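Local atomic coordinates of haloacid dehalogenase-like hydrolase (Bacteroides thetaiotaomicron, PDB entry 2RBK), a protein that probably acts as a magnesium-dependent phosphatase of the haloacid dehalogenase superfamily, and binds a vanadate group that mimics a phosphoryl group in transfer. Residues A[55-58]-A[64-67]; A[96-101]-A[137-142]; A[172-175]-A[179-182]. All coordinates share one frame; numbering follows the deposited sequence.

Interaction 1. Residues A[55-58]-A[64-67]; sequences ELQD and GYIT
Gln57 has CG opposite its carbonyl carbon (chi1 -67°) and an extended chain beyond it (chi2 167°), which carries NE2 out from the helix to the hydroxyl of Tyr65. Tyr65 also has CG opposite its carbonyl carbon, and this turns its ring and OH toward the helix. The two side chains cross at about a right angle. Gln57 NE2 donates to Tyr65 OH over 3.0 Å, and the bond is nearly straight, at 172° at the hydrogen. The hydroxyl oxygen lies in the amide plane, while amide and ring are steeply inclined to each other. Gln57 CG also comes within 3.5 Å of Tyr65 OH, so the methylene packs alongside the same oxygen.

The contact joins helix 54-58 to strand 64-67 inside the beta-alpha-beta unit that begins with strand 38-42. The ring of Tyr65 meets that of Phe74 at a small angle between planes, and the two residues also pair through their backbones. The Tyr65 side chain touches Ile41 as well.

Here the phenol oxygen serves as acceptor to an uncharged amide. One straight neutral bond is thus the polar link between these two segments, and it sets the direction of the Gln57 amide N-H.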
loop_
_atom_site.group_PDB
_atom_site.type_symbol
_atom_site.label_atom_id
_atom_site.label_comp_id
_atom_site.label_asym_id
_atom_site.label_seq_id
_atom_site.Cartn_x
_atom_site.Cartn_y
_atom_site.Cartn_z
ATOM N N GLU A 55 -10.812 -9.545 9.832
ATOM C CA GLU A 55 -10.628 -10.969 10.084
ATOM C C GLU A 55 -9.240 -11.324 10.616
ATOM O O GLU A 55 -9.045 -12.160 11.530
ATOM C CB GLU A 55 -10.943 -11.778 8.829
ATOM C CG GLU A 55 -12.391 -11.606 8.421
ATOM C CD GLU A 55 -12.601 -11.840 6.958
ATOM O OE1 GLU A 55 -11.835 -11.271 6.160
ATOM O OE2 GLU A 55 -13.518 -12.532 6.573
ATOM N N LEU A 56 -8.250 -10.676 10.071
ATOM C CA LEU A 56 -6.882 -10.912 10.490
ATOM C C LEU A 56 -6.588 -10.224 11.840
ATOM O O LEU A 56 -5.896 -10.781 12.683
ATOM C CB LEU A 56 -5.866 -10.453 9.439
ATOM C CG LEU A 56 -5.997 -11.103 8.074
ATOM C CD1 LEU A 56 -4.995 -10.527 7.108
ATOM C CD2 LEU A 56 -5.853 -12.624 8.209
ATOM N N GLN A 57 -7.108 -8.982 11.956
ATOM C CA GLN A 57 -6.904 -8.181 13.140
ATOM C C GLN A 57 -7.573 -8.801 14.385
ATOM O O GLN A 57 -6.946 -8.867 15.445
ATOM C CB GLN A 57 -7.413 -6.757 12.955
ATOM C CG GLN A 57 -6.557 -6.025 11.897
ATOM C CD GLN A 57 -7.217 -4.733 11.470
ATOM O OE1 GLN A 57 -8.414 -4.686 11.345
ATOM N NE2 GLN A 57 -6.368 -3.753 11.155
ATOM N N ASP A 58 -8.787 -9.285 14.198
ATOM C CA ASP A 58 -9.501 -9.884 15.348
ATOM C C ASP A 58 -8.849 -11.193 15.740
ATOM O O ASP A 58 -9.029 -11.635 16.883
ATOM C CB ASP A 58 -10.948 -10.105 14.962
ATOM C CG ASP A 58 -11.766 -8.851 14.762
ATOM O OD1 ASP A 58 -11.305 -7.761 15.120
ATOM O OD2 ASP A 58 -12.873 -8.922 14.246
ATOM N N GLY A 64 2.788 -5.930 12.503
ATOM C CA GLY A 64 3.157 -4.538 12.237
ATOM C C GLY A 64 2.641 -4.123 10.890
ATOM O O GLY A 64 2.193 -4.937 10.084
ATOM N N TYR A 65 2.744 -2.797 10.657
ATOM C CA TYR A 65 2.187 -2.157 9.513
ATOM C C TYR A 65 3.159 -1.200 8.830
ATOM O O TYR A 65 3.739 -0.325 9.485
ATOM C CB TYR A 65 0.932 -1.320 9.878
ATOM C CG TYR A 65 -0.249 -2.141 10.338
ATOM C CD1 TYR A 65 -0.323 -2.644 11.628
ATOM C CD2 TYR A 65 -1.318 -2.399 9.484
ATOM C CE1 TYR A 65 -1.396 -3.395 12.053
ATOM C CE2 TYR A 65 -2.401 -3.149 9.888
ATOM C CZ TYR A 65 -2.432 -3.632 11.180
ATOM O OH TYR A 65 -3.515 -4.386 11.574
ATOM N N ILE A 66 3.225 -1.345 7.521
ATOM C CA ILE A 66 3.788 -0.390 6.609
ATOM C C ILE A 66 2.606 0.217 5.880
ATOM O O ILE A 66 1.901 -0.497 5.161
ATOM C CB ILE A 66 4.770 -1.098 5.613
ATOM C CG1 ILE A 66 5.975 -1.665 6.342
ATOM C CG2 ILE A 66 5.123 -0.169 4.453
ATOM C CD1 ILE A 66 6.593 -2.804 5.544
ATOM N N THR A 67 2.346 1.504 6.105
ATOM C CA THR A 67 1.208 2.189 5.480
ATOM C C THR A 67 1.718 3.351 4.672
ATOM O O THR A 67 2.885 3.747 4.748
ATOM C CB THR A 67 0.181 2.647 6.553
ATOM O OG1 THR A 67 0.685 3.783 7.273
ATOM C CG2 THR A 67 -0.205 1.531 7.478
#

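Interaction 2. Residues A[96-101]-A[137-142]; sequences FCEKKG and VSFEEA
Phe139 meets Glu98 and Cys97 mainly through carbon contacts. The first kind is CH-pi. Glu98 CB lies over one face of the Phe139 ring, 4.0 Å from its centroid and displaced toward the CD1 side, where Glu98 CB and Phe139 CD1 are 3.6 Å apart. With CG opposite the backbone N (chi1 -175°), the extended Glu98 chain slides along the phenylalanine in the opposite direction. Its carboxylate lies nearly parallel to the ring, 17° from it, and Glu98 OE1 reaches 3.6 Å from Phe139 CB.

The second kind is plain apolar packing. Cys97 CB approaches the far end of the ring, 3.7 Å from Phe139 CZ. With an alanine at Phe139, the Glu98 methylenes are likely to lose the ring surface they lie on, and a gap would probably open beside Cys97.

Within the segments, Ser138 is the N-cap of helix 139-143, and its OG accepts from Glu141 N at 2.9 Å. Helix 87-100 ends in a Schellman motif at Gly101, whose positive phi suits glycine.

Both helices pack beside the antiparallel sheet: Phe139 also touches Cys104 and Phe106 of strand 104-107 and Cys115 of strand 112-115, and Cys97 touches Cys104.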
loop_
_atom_site.group_PDB
_atom_site.type_symbol
_atom_site.label_atom_id
_atom_site.label_comp_id
_atom_site.label_asym_id
_atom_site.label_seq_id
_atom_site.Cartn_x
_atom_site.Cartn_y
_atom_site.Cartn_z
ATOM N N PHE A 96 -2.008 21.963 -9.308
ATOM C CA PHE A 96 -2.160 21.208 -10.540
ATOM C C PHE A 96 -3.539 20.582 -10.583
ATOM O O PHE A 96 -4.256 20.697 -11.538
ATOM C CB PHE A 96 -1.075 20.138 -10.658
ATOM C CG PHE A 96 -1.217 19.252 -11.880
ATOM C CD1 PHE A 96 -0.727 19.716 -13.089
ATOM C CD2 PHE A 96 -1.837 18.027 -11.833
ATOM C CE1 PHE A 96 -0.850 18.928 -14.241
ATOM C CE2 PHE A 96 -1.947 17.244 -12.980
ATOM C CZ PHE A 96 -1.454 17.720 -14.168
ATOM N N CYS A 97 -3.881 19.894 -9.489
ATOM C CA CYS A 97 -5.188 19.220 -9.457
ATOM C C CYS A 97 -6.354 20.190 -9.538
ATOM O O CYS A 97 -7.353 19.942 -10.245
ATOM C CB CYS A 97 -5.364 18.317 -8.250
ATOM S SG CYS A 97 -4.234 16.886 -8.272
ATOM N N GLU A 98 -6.243 21.322 -8.826
ATOM C CA GLU A 98 -7.320 22.294 -8.888
ATOM C C GLU A 98 -7.459 22.867 -10.291
ATOM O O GLU A 98 -8.590 23.007 -10.808
ATOM C CB GLU A 98 -7.044 23.425 -7.867
ATOM C CG GLU A 98 -8.184 24.424 -7.781
ATOM C CD GLU A 98 -8.171 25.435 -6.679
ATOM O OE1 GLU A 98 -7.254 25.673 -5.882
ATOM O OE2 GLU A 98 -9.275 26.077 -6.629
ATOM N N LYS A 99 -6.352 23.199 -10.930
ATOM C CA LYS A 99 -6.381 23.726 -12.296
ATOM C C LYS A 99 -6.949 22.745 -13.305
ATOM O O LYS A 99 -7.703 23.072 -14.237
ATOM C CB LYS A 99 -4.946 24.125 -12.681
ATOM C CG LYS A 99 -4.717 24.547 -14.138
ATOM C CD LYS A 99 -3.237 24.760 -14.529
ATOM C CE LYS A 99 -2.533 23.397 -14.708
ATOM N NZ LYS A 99 -1.166 23.323 -14.113
ATOM N N LYS A 100 -6.619 21.448 -13.106
ATOM C CA LYS A 100 -7.031 20.394 -14.093
ATOM C C LYS A 100 -8.419 19.873 -13.840
ATOM O O LYS A 100 -8.923 19.095 -14.669
ATOM C CB LYS A 100 -6.088 19.200 -14.058
ATOM C CG LYS A 100 -4.644 19.263 -14.610
ATOM C CD LYS A 100 -4.563 19.318 -16.109
ATOM C CE LYS A 100 -3.164 19.552 -16.679
ATOM N NZ LYS A 100 -3.281 19.333 -18.176
ATOM N N GLY A 101 -8.989 20.273 -12.683
ATOM C CA GLY A 101 -10.276 19.783 -12.288
ATOM C C GLY A 101 -10.341 18.337 -11.888
ATOM O O GLY A 101 -11.343 17.687 -12.242
ATOM N N VAL A 137 -12.292 19.110 2.188
ATOM C CA VAL A 137 -11.678 20.377 2.550
ATOM C C VAL A 137 -11.284 21.072 1.245
ATOM O O VAL A 137 -11.116 20.409 0.192
ATOM C CB VAL A 137 -10.472 20.232 3.481
ATOM C CG1 VAL A 137 -10.894 19.432 4.716
ATOM C CG2 VAL A 137 -9.247 19.693 2.844
ATOM N N SER A 138 -11.070 22.390 1.331
ATOM C CA SER A 138 -10.607 23.119 0.170
ATOM C C SER A 138 -9.185 22.770 -0.175
ATOM O O SER A 138 -8.362 22.425 0.674
ATOM C CB SER A 138 -10.748 24.623 0.361
ATOM O OG SER A 138 -9.773 25.044 1.330
ATOM N N PHE A 139 -8.827 22.965 -1.459
ATOM C CA PHE A 139 -7.445 22.842 -1.878
ATOM C C PHE A 139 -6.558 23.814 -1.120
ATOM O O PHE A 139 -5.414 23.488 -0.812
ATOM C CB PHE A 139 -7.279 23.053 -3.372
ATOM C CG PHE A 139 -7.537 21.838 -4.233
ATOM C CD1 PHE A 139 -8.626 21.742 -5.068
ATOM C CD2 PHE A 139 -6.637 20.769 -4.195
ATOM C CE1 PHE A 139 -8.777 20.637 -5.856
ATOM C CE2 PHE A 139 -6.799 19.691 -5.005
ATOM C CZ PHE A 139 -7.910 19.616 -5.841
ATOM N N GLU A 140 -7.059 25.023 -0.849
ATOM C CA GLU A 140 -6.289 25.991 -0.109
ATOM C C GLU A 140 -5.902 25.454 1.257
ATOM O O GLU A 140 -4.731 25.503 1.685
ATOM C CB GLU A 140 -7.015 27.345 -0.017
ATOM C CG GLU A 140 -6.154 28.401 0.629
ATOM C CD GLU A 140 -5.056 28.926 -0.260
ATOM O OE1 GLU A 140 -3.911 28.425 -0.199
ATOM O OE2 GLU A 140 -5.396 29.878 -1.028
ATOM N N GLU A 141 -6.892 24.939 1.954
ATOM C CA GLU A 141 -6.571 24.414 3.281
ATOM C C GLU A 141 -5.630 23.227 3.180
ATOM O O GLU A 141 -4.677 23.089 3.961
ATOM C CB GLU A 141 -7.836 23.940 3.978
ATOM C CG GLU A 141 -8.632 24.979 4.605
ATOM C CD GLU A 141 -9.745 24.539 5.547
ATOM O OE1 GLU A 141 -9.809 23.351 5.975
ATOM O OE2 GLU A 141 -10.565 25.376 5.833
ATOM N N ALA A 142 -5.889 22.311 2.268
ATOM C CA ALA A 142 -4.981 21.162 2.064
ATOM C C ALA A 142 -3.574 21.554 1.759
ATOM O O ALA A 142 -2.555 20.925 2.205
ATOM C CB ALA A 142 -5.541 20.321 0.930
#

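Interaction 3. Residues A[172-175]-A[179-182]. With VN4 (oxido(dioxo)vanadium), chain C.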
loop_
_atom_site.group_PDB
_atom_site.type_symbol
_atom_site.label_atom_id
_atom_site.label_comp_id
_atom_site.label_asym_id
_atom_site.label_seq_id
_atom_site.Cartn_x
_atom_site.Cartn_y
_atom_site.Cartn_z
ATOM N N GLY A 172 3.513 6.013 -6.916
ATOM C CA GLY A 172 3.194 4.628 -7.207
ATOM C C GLY A 172 1.730 4.404 -7.479
ATOM O O GLY A 172 0.923 5.177 -6.961
ATOM N N ARG A 173 1.355 3.368 -8.161
ATOM C CA ARG A 173 -0.097 3.006 -8.270
ATOM C C ARG A 173 -0.385 1.538 -7.855
ATOM O O ARG A 173 0.340 0.596 -8.154
ATOM C CB ARG A 173 -0.665 3.147 -9.655
ATOM C CG ARG A 173 -0.468 4.417 -10.394
ATOM C CD ARG A 173 -1.135 4.643 -11.753
ATOM N NE ARG A 173 -0.747 6.009 -12.171
ATOM C CZ ARG A 173 -1.567 6.970 -12.360
ATOM N NH1 ARG A 173 -2.878 6.749 -12.284
ATOM N NH2 ARG A 173 -1.160 8.203 -12.677
ATOM N N TRP A 174 -1.535 1.350 -7.139
ATOM C CA TRP A 174 -2.163 0.100 -6.868
ATOM C C TRP A 174 -3.507 -0.154 -7.506
ATOM O O TRP A 174 -4.054 -1.195 -7.465
ATOM C CB TRP A 174 -2.269 -0.153 -5.359
ATOM C CG TRP A 174 -2.927 0.864 -4.487
ATOM C CD1 TRP A 174 -2.345 2.003 -3.936
ATOM C CD2 TRP A 174 -4.287 0.866 -4.020
ATOM N NE1 TRP A 174 -3.222 2.675 -3.192
ATOM C CE2 TRP A 174 -4.420 2.019 -3.191
ATOM C CE3 TRP A 174 -5.376 0.034 -4.176
ATOM C CZ2 TRP A 174 -5.597 2.382 -2.529
ATOM C CZ3 TRP A 174 -6.551 0.363 -3.528
ATOM C CH2 TRP A 174 -6.639 1.491 -2.737
ATOM N N TYR A 175 -3.982 0.906 -8.152
ATOM C CA TYR A 175 -5.239 0.866 -8.856
ATOM C C TYR A 175 -5.157 1.838 -10.047
ATOM O O TYR A 175 -4.495 2.889 -9.805
ATOM C CB TYR A 175 -6.425 1.215 -7.938
ATOM C CG TYR A 175 -7.778 0.918 -8.500
ATOM C CD1 TYR A 175 -8.283 -0.385 -8.435
ATOM C CD2 TYR A 175 -8.558 1.897 -9.102
ATOM C CE1 TYR A 175 -9.530 -0.690 -8.949
ATOM C CE2 TYR A 175 -9.788 1.605 -9.614
ATOM C CZ TYR A 175 -10.271 0.305 -9.525
ATOM O OH TYR A 175 -11.503 0.045 -10.062
ATOM N N ALA A 179 -2.950 7.754 -8.218
ATOM C CA ALA A 179 -1.598 7.419 -7.788
ATOM C C ALA A 179 -1.411 7.903 -6.353
ATOM O O ALA A 179 -2.060 8.854 -5.942
ATOM C CB ALA A 179 -0.557 8.050 -8.715
ATOM N N ASP A 180 -0.443 7.316 -5.651
ATOM C CA ASP A 180 -0.024 7.756 -4.341
ATOM C C ASP A 180 1.341 8.423 -4.439
ATOM O O ASP A 180 2.265 7.847 -5.029
ATOM C CB ASP A 180 0.097 6.578 -3.374
ATOM C CG ASP A 180 -1.207 5.897 -3.012
ATOM O OD1 ASP A 180 -2.265 6.564 -2.935
ATOM O OD2 ASP A 180 -1.099 4.649 -2.759
ATOM N N VAL A 181 1.469 9.576 -3.828
ATOM C CA VAL A 181 2.663 10.400 -3.851
ATOM C C VAL A 181 3.162 10.516 -2.411
ATOM O O VAL A 181 2.410 10.914 -1.518
ATOM C CB VAL A 181 2.351 11.763 -4.443
ATOM C CG1 VAL A 181 3.637 12.607 -4.519
ATOM C CG2 VAL A 181 1.757 11.634 -5.831
ATOM N N THR A 182 4.459 10.191 -2.207
ATOM C CA THR A 182 5.120 10.236 -0.921
ATOM C C THR A 182 6.489 10.864 -1.101
ATOM O O THR A 182 6.967 11.086 -2.213
ATOM C CB THR A 182 5.231 8.821 -0.323
ATOM O OG1 THR A 182 5.838 7.985 -1.321
ATOM C CG2 THR A 182 3.883 8.277 0.142
HETATM V V VN4 C . -2.202 -2.168 -1.653
HETATM O O1 VN4 C . -2.895 -2.602 -0.203
HETATM O O2 VN4 C . -2.872 -2.742 -3.175
HETATM O O3 VN4 C . -1.191 -0.656 -1.911
HETATM O O HOH W 1 0.607 3.622 -4.669
HETATM O O HOH W 2 -3.874 5.153 -0.969
HETATM O O HOH W 3 -3.647 -0.625 -1.442
#
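Trp174 lays one face of its indole against the vanadium site. Water 3 sits over the centre of the ring, 3.0 Å above its plane, and binds the vanadium at 2.1 Å. It is an axial ligand, roughly perpendicular to the VO3 plane. A second axial ligand, probably the Asp8 carboxylate as in this superfamily, completes a trigonal bipyramid. Asp8, Asp10 and Asp211 bind magnesium nearby. Trp174 CB is 3.4 Å from O2 of the vanadate. This group is also held by Thr43, Gly44, Lys188, Asn214 and the backbone of Ile9 and Asp10. Trp174 reaches it with CG between the backbone N and the carbonyl carbon (chi1 55°).

At its edge the indole meets Asp180 OD2, near the ring plane and 2.9 Å from Trp174 NE1, but the bond is bent to 125° and weak. Water 2 links Asp180 OD1 weakly to the same nitrogen.

Next to the indole the segments belong to a beta hairpin of strands 170-172 and 180-182, closed by the antiparallel hydrogen-bonded pair Gly172 and Asp180. Gly172 N gives to Asp180 O, and Asp180 N to Gly172 O, each over 2.9 Å.

Further out, the Asp180 carboxylate is held by Thr151 on OD1 and Asn69 on OD2. Water 1 donates to Asp180 OD2 and, weakly, to Gly172 O. Ala179 CB lies over one face of the Arg173 guanidinium, which forms a salt bridge to Glu159.

Overall arrangement
The three contacts follow one another along the chain without overlap. Interaction 1 lies at the eight-stranded mixed sheet, the Rossmann-like core of the HAD superfamily, whose strand 4-7 leads to the metal-binding Asp8 and Asp10. Interaction 2 lies beside the three-stranded antiparallel sheet, probably in the cap, far from the annotated sites; its centre is about 32 Å from that of interaction 1. Interaction 3 comes between them in space, with centres about 20 Å from interaction 1 and 18 Å from interaction 2. Its strand 180-182 is also joined by backbone hydrogen bonds to strand 149-152 of the sheet beside interaction 2. Trp174 thus places a residue of this part over the vanadium site, which the core also lines.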